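Local structure of putative NAD(P)H-flavin oxidoreductase (Streptococcus pyogenes serotype M1, 2HAY) at residues L44-I49 / L152-M157. The protein binds flavin mononucleotide and probably works as an NAD(P)H-dependent oxidoreductase of the nitroreductase family, reducing its substrates through the flavin. Numbering follows the deposited sequence.
Sequences LSPSSI and LGNMMM. With FMN (flavin mononucleotide), chain F.
The carboxamide of N154 meets S45 through its oxygen: OG of S45 lies 3.0 Å from OD1 of N154, coming from the CB side of the amide and somewhat off its plane. The C=O···O angle at OD1 is near 117°. At the other end of this group, ND2 makes a weak hydrogen bond to G153 O of the second subunit, whose M157 also packs on N154. The second flat group is the flavin. The S47-S48 peptide crosses one face of its dimethylbenzene ring, with S48 N 3.2 Å from FMN C8, while P46 sits at the methyl edge, its CB 3.6 Å from C8M; the same CB is 3.1 Å from the ribityl O3'. Contact between the segments themselves is slight, 78 Å² in all. With OG of S45 beside its backbone N and anti to the carbonyl carbon (chi1 -67°), the hydroxyl is turned to the helix. The loop after helix 32-43 bridges helix 137-162, where S45 meets N154, and the cofactor, against which P46, S47 and S48 lie. Flavin partners R19, T20 and G171 of the second subunit place the site at the dimer interface. The one hydroxyl proton of S45 has two acceptors within reach, A41 O, its stronger partner, and OD1 of N154; a hydrogen bond to N154 is therefore possible but not established, and the contact amounts to a small buried polar approach.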
ATOM      1  N   LEU B  44      11.019  -1.379   7.636  1.00 26.33           N
ATOM      2  CA  LEU B  44      11.706  -0.188   7.092  1.00 25.01           C
ATOM      3  C   LEU B  44      10.874   0.650   6.136  1.00 24.84           C
ATOM      4  O   LEU B  44      11.330   1.719   5.700  1.00 23.76           O
ATOM      5  CB  LEU B  44      12.992  -0.598   6.380  1.00 24.90           C
ATOM      6  CG  LEU B  44      14.061  -1.035   7.395  1.00 27.91           C
ATOM      7  CD1 LEU B  44      15.338  -1.523   6.759  1.00 26.42           C
ATOM      8  CD2 LEU B  44      14.327   0.112   8.332  1.00 28.57           C
ATOM      9  N   SER B  45       9.674   0.165   5.818  1.00 24.18           N
ATOM     10  CA  SER B  45       8.709   0.917   5.017  1.00 25.12           C
ATOM     11  C   SER B  45       8.320   2.260   5.632  1.00 24.41           C
ATOM     12  O   SER B  45       8.226   2.382   6.846  1.00 24.88           O
ATOM     13  CB  SER B  45       7.415   0.130   4.791  1.00 23.72           C
ATOM     14  OG  SER B  45       7.653  -0.993   3.990  1.00 26.39           O
ATOM     15  N   PRO B  46       8.057   3.265   4.780  1.00 24.53           N
ATOM     16  CA  PRO B  46       7.546   4.512   5.319  1.00 24.36           C
ATOM     17  C   PRO B  46       6.072   4.415   5.698  1.00 24.43           C
ATOM     18  O   PRO B  46       5.297   3.663   5.093  1.00 24.85           O
ATOM     19  CB  PRO B  46       7.775   5.496   4.168  1.00 23.30           C
ATOM     20  CG  PRO B  46       7.569   4.621   2.931  1.00 24.05           C
ATOM     21  CD  PRO B  46       8.242   3.330   3.310  1.00 24.36           C
ATOM     22  N   SER B  47       5.677   5.180   6.702  1.00 24.61           N
ATOM     23  CA  SER B  47       4.280   5.288   7.027  1.00 24.81           C
ATOM     24  C   SER B  47       4.007   6.763   7.207  1.00 25.24           C
ATOM     25  O   SER B  47       4.900   7.530   7.582  1.00 25.59           O
ATOM     26  CB  SER B  47       3.939   4.493   8.306  1.00 25.41           C
ATOM     27  OG  SER B  47       4.799   4.874   9.374  1.00 23.22           O
ATOM     28  N   SER B  48       2.775   7.170   6.923  1.00 25.64           N
ATOM     29  CA  SER B  48       2.373   8.558   7.093  1.00 25.73           C
ATOM     30  C   SER B  48       2.703   9.075   8.491  1.00 26.13           C
ATOM     31  O   SER B  48       2.439   8.413   9.511  1.00 26.69           O
ATOM     32  CB  SER B  48       0.893   8.679   6.797  1.00 25.21           C
ATOM     33  OG  SER B  48       0.477  10.006   6.864  1.00 24.32           O
ATOM     34  N   ILE B  49       3.303  10.253   8.509  1.00 26.84           N
ATOM     35  CA  ILE B  49       3.821  10.909   9.698  1.00 27.06           C
ATOM     36  C   ILE B  49       4.739  10.042  10.585  1.00 26.77           C
ATOM     37  O   ILE B  49       4.924  10.341  11.755  1.00 27.01           O
ATOM     38  CB  ILE B  49       2.689  11.667  10.534  1.00 27.29           C
ATOM     39  CG1 ILE B  49       1.755  10.711  11.278  1.00 28.59           C
ATOM     40  CG2 ILE B  49       1.895  12.660   9.664  1.00 28.07           C
ATOM     41  CD1 ILE B  49       0.855  11.435  12.278  1.00 28.95           C
ATOM     42  N   LEU B 152       3.018  -4.226   2.539  1.00 26.58           N
ATOM     43  CA  LEU B 152       2.610  -5.343   1.713  1.00 27.08           C
ATOM     44  C   LEU B 152       3.357  -5.343   0.383  1.00 27.83           C
ATOM     45  O   LEU B 152       3.902  -6.375  -0.045  1.00 28.51           O
ATOM     46  CB  LEU B 152       1.106  -5.303   1.484  1.00 26.96           C
ATOM     47  CG  LEU B 152       0.480  -6.545   0.869  1.00 25.87           C
ATOM     48  CD1 LEU B 152       0.623  -7.749   1.827  1.00 24.12           C
ATOM     49  CD2 LEU B 152      -0.973  -6.204   0.616  1.00 23.21           C
ATOM     50  N   GLY B 153       3.361  -4.186  -0.271  1.00 27.93           N
ATOM     51  CA  GLY B 153       4.076  -3.985  -1.511  1.00 28.41           C
ATOM     52  C   GLY B 153       5.569  -4.257  -1.395  1.00 28.71           C
ATOM     53  O   GLY B 153       6.140  -4.957  -2.237  1.00 28.03           O
ATOM     54  N   ASN B 154       6.203  -3.689  -0.364  1.00 28.55           N
ATOM     55  CA  ASN B 154       7.639  -3.875  -0.191  1.00 28.48           C
ATOM     56  C   ASN B 154       8.003  -5.315   0.097  1.00 27.36           C
ATOM     57  O   ASN B 154       8.997  -5.807  -0.409  1.00 27.19           O
ATOM     58  CB  ASN B 154       8.209  -2.926   0.876  1.00 28.63           C
ATOM     59  CG  ASN B 154       8.293  -1.493   0.373  1.00 31.20           C
ATOM     60  OD1 ASN B 154       7.899  -0.539   1.059  1.00 31.96           O
ATOM     61  ND2 ASN B 154       8.786  -1.337  -0.846  1.00 35.25           N
HETATM   62  N   MSE B 155       7.195  -5.986   0.910  1.00 27.04           N
HETATM   63  CA  MSE B 155       7.398  -7.416   1.170  1.00 27.07           C
HETATM   64  C   MSE B 155       7.333  -8.269  -0.095  1.00 26.16           C
HETATM   65  O   MSE B 155       8.190  -9.109  -0.314  1.00 26.34           O
HETATM   66  CB  MSE B 155       6.402  -7.924   2.213  1.00 26.57           C
HETATM   67  CG  MSE B 155       6.787  -7.479   3.605  1.00 27.44           C
HETATM   68 SE   MSE B 155       5.850  -8.473   4.976  0.65 28.43          SE
HETATM   69  CE  MSE B 155       4.114  -7.661   4.832  1.00 25.72           C
HETATM   70  N   MSE B 156       6.298  -8.051  -0.899  1.00 26.29           N
HETATM   71  CA  MSE B 156       6.075  -8.795  -2.131  1.00 27.17           C
HETATM   72  C   MSE B 156       7.139  -8.567  -3.192  1.00 27.10           C
HETATM   73  O   MSE B 156       7.473  -9.504  -3.902  1.00 27.84           O
HETATM   74  CB  MSE B 156       4.709  -8.477  -2.718  1.00 26.34           C
HETATM   75  CG  MSE B 156       3.544  -9.082  -1.899  1.00 28.86           C
HETATM   76 SE   MSE B 156       1.892  -8.925  -2.906  0.60 30.05          SE
HETATM   77  CE  MSE B 156       1.745  -7.000  -2.830  1.00 31.35           C
HETATM   78  N   MSE B 157       7.651  -7.338  -3.304  0.50 27.21           N
HETATM   79  CA  MSE B 157       8.761  -7.037  -4.224  0.50 27.33           C
HETATM   80  C   MSE B 157      10.065  -7.700  -3.774  0.50 27.10           C
HETATM   81  O   MSE B 157      10.785  -8.304  -4.586  0.50 27.25           O
HETATM   82  CB  MSE B 157       8.967  -5.522  -4.405  0.50 27.26           C
HETATM   83  CG  MSE B 157      10.102  -5.172  -5.382  0.50 26.37           C
HETATM   84 SE   MSE B 157       9.813  -5.915  -7.174  0.32 28.79          SE
HETATM   85  CE  MSE B 157       8.480  -4.612  -7.723  0.50 28.74           C
TER
HETATM   86  N1  FMN F 702       6.661  13.374   3.946  1.00 35.18           N
HETATM   87  C2  FMN F 702       6.372  14.713   3.701  1.00 36.04           C
HETATM   88  O2  FMN F 702       7.249  15.589   3.774  1.00 37.27           O
HETATM   89  N3  FMN F 702       5.087  15.107   3.379  1.00 35.30           N
HETATM   90  C4  FMN F 702       4.035  14.207   3.300  1.00 35.86           C
HETATM   91  O4  FMN F 702       2.891  14.611   3.553  1.00 34.02           O
HETATM   92  C4A FMN F 702       4.313  12.847   3.533  1.00 37.20           C
HETATM   93  N5  FMN F 702       3.260  11.914   3.463  1.00 37.47           N
HETATM   94  C5A FMN F 702       3.489  10.549   3.650  1.00 36.43           C
HETATM   95  C6  FMN F 702       2.441   9.645   3.519  1.00 34.55           C
HETATM   96  C7  FMN F 702       2.638   8.279   3.709  1.00 35.72           C
HETATM   97  C7M FMN F 702       1.698   7.341   2.978  1.00 29.29           C
HETATM   98  C8  FMN F 702       3.932   7.830   4.042  1.00 35.69           C
HETATM   99  C8M FMN F 702       4.313   6.433   3.662  1.00 29.74           C
HETATM  100  C9  FMN F 702       4.987   8.745   4.184  1.00 35.29           C
HETATM  101  C9A FMN F 702       4.783  10.111   3.973  1.00 36.87           C
HETATM  102  N10 FMN F 702       5.846  11.045   4.068  1.00 37.77           N
HETATM  103  C10 FMN F 702       5.628  12.421   3.850  1.00 36.79           C
HETATM  104  C1' FMN F 702       7.159  10.584   4.635  1.00 39.81           C
HETATM  105  C2' FMN F 702       7.099  10.214   6.128  1.00 42.02           C
HETATM  106  O2' FMN F 702       7.104  11.371   6.951  1.00 43.71           O
HETATM  107  C3' FMN F 702       8.314   9.326   6.414  1.00 42.24           C
HETATM  108  O3' FMN F 702       8.104   8.139   5.692  1.00 44.36           O
HETATM  109  C4' FMN F 702       8.612   8.982   7.883  1.00 41.48           C
HETATM  110  O4' FMN F 702       9.039  10.121   8.611  1.00 42.08           O
HETATM  111  C5' FMN F 702       9.659   7.854   7.951  1.00 39.73           C
HETATM  112  O5' FMN F 702      10.964   8.275   7.546  1.00 36.17           O
HETATM  113  P   FMN F 702      11.738   7.812   6.195  1.00 29.42           P
HETATM  114  O1P FMN F 702      12.493   9.000   5.664  1.00 26.93           O
HETATM  115  O2P FMN F 702      10.825   7.280   5.125  1.00 29.42           O
HETATM  116  O3P FMN F 702      12.717   6.746   6.526  1.00 33.96           O